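Local coordinates for protein-glutamine gamma-glutamyltransferase (Pagrus major, PDB 1G0D) that probably catalyses the calcium-dependent cross-linking of proteins by joining peptide-bound glutamine to the amino group of lysine or to other primary amines, at residues L199-S202 and E203-I206. Numbering follows the deposited sequence.
Sequences LKNS and EMDI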
# COMPACT_ATOMS: atom_id res chain seq x y z
N LEU A 199 -18.08 10.82 -13.84
CA LEU A 199 -18.64 12.16 -13.95
C LEU A 199 -18.97 12.46 -15.42
O LEU A 199 -20.06 12.95 -15.74
CB LEU A 199 -17.67 13.17 -13.34
CG LEU A 199 -17.41 12.90 -11.85
CD1 LEU A 199 -16.37 13.84 -11.33
CD2 LEU A 199 -18.65 13.08 -11.03
N LYS A 200 -18.05 12.12 -16.31
CA LYS A 200 -18.21 12.32 -17.73
C LYS A 200 -19.34 11.51 -18.30
O LYS A 200 -20.25 12.04 -18.91
CB LYS A 200 -16.94 11.93 -18.45
CG LYS A 200 -16.94 12.21 -19.92
CD LYS A 200 -15.65 12.92 -20.28
CE LYS A 200 -15.27 12.70 -21.75
NZ LYS A 200 -16.29 13.25 -22.71
N ASN A 201 -19.27 10.19 -18.13
CA ASN A 201 -20.30 9.28 -18.60
C ASN A 201 -20.56 8.19 -17.55
O ASN A 201 -19.87 7.17 -17.51
CB ASN A 201 -19.90 8.65 -19.93
CG ASN A 201 -21.01 7.80 -20.50
OD1 ASN A 201 -21.90 7.38 -19.76
ND2 ASN A 201 -20.97 7.54 -21.80
N SER A 202 -21.56 8.43 -16.71
CA SER A 202 -21.97 7.55 -15.62
C SER A 202 -22.34 6.11 -15.98
O SER A 202 -21.91 5.16 -15.30
CB SER A 202 -23.16 8.17 -14.92
OG SER A 202 -24.12 8.50 -15.90
N GLU A 203 -23.17 5.98 -17.02
CA GLU A 203 -23.65 4.69 -17.53
C GLU A 203 -22.54 3.81 -18.12
O GLU A 203 -22.46 2.61 -17.82
CB GLU A 203 -24.72 4.92 -18.58
CG GLU A 203 -25.34 3.65 -19.06
CD GLU A 203 -26.01 3.83 -20.38
OE1 GLU A 203 -27.10 3.26 -20.58
OE2 GLU A 203 -25.43 4.55 -21.22
N MET A 204 -21.71 4.38 -18.98
CA MET A 204 -20.61 3.61 -19.53
C MET A 204 -19.70 3.18 -18.39
O MET A 204 -19.25 2.04 -18.35
CB MET A 204 -19.85 4.47 -20.53
CG MET A 204 -18.85 3.75 -21.42
SD MET A 204 -17.97 4.97 -22.47
CE MET A 204 -16.53 4.03 -22.96
N ASP A 205 -19.42 4.07 -17.45
CA ASP A 205 -18.57 3.74 -16.32
C ASP A 205 -19.17 2.58 -15.53
O ASP A 205 -18.45 1.67 -15.12
CB ASP A 205 -18.42 4.93 -15.38
CG ASP A 205 -17.77 4.56 -14.05
OD1 ASP A 205 -16.59 4.11 -14.06
OD2 ASP A 205 -18.41 4.72 -12.99
N ILE A 206 -20.48 2.59 -15.30
CA ILE A 206 -21.10 1.50 -14.56
C ILE A 206 -20.93 0.19 -15.31
O ILE A 206 -20.62 -0.88 -14.74
CB ILE A 206 -22.61 1.78 -14.28
CG1 ILE A 206 -22.74 2.80 -13.16
CG2 ILE A 206 -23.33 0.52 -13.82
CD1 ILE A 206 -24.17 3.19 -12.82
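Asn201 is the N-cap of helix 202-208: its OD1 accepts from Met204 N at 3.1 Å, a nearly straight bond (N-H...O 174°) that arrives above the amide plane. With CG anti to the backbone N (chi1 -175°) and beside the carbonyl carbon, OD1 is brought to Met204 N and ND2 alongside Met204 CB, 3.5 Å away. The Asn201 and Met204 side chains cross at about a right angle, with ND2 4.0 Å from SD. Shortened to an alanine, this position would probably leave Met204 N without its capping acceptor and lose the amide contact beside Met204 CB. Beneath the cap the first helical bonds take over, Asp205 N to Asn201 O at 3.1 Å and Ile206 N to Ser202 O at 2.9 Å; Ile206 CG1 lies 3.3 Å from Ser202 O. Asn201 is also the first residue to leave helical phi/psi after helix 196-200. Further out, Ser202 OG is hydrogen-bonded to Arg65 NH1, while Glu203 and Ile206 touch Val68 of strand 68-72, joining the turn to the N-terminal beta-sandwich. Buried Asp205 divides its carboxylate, OD1 hydrogen-bonded to Tyr214 OH and OD2 forming a salt bridge with Arg209 NH2.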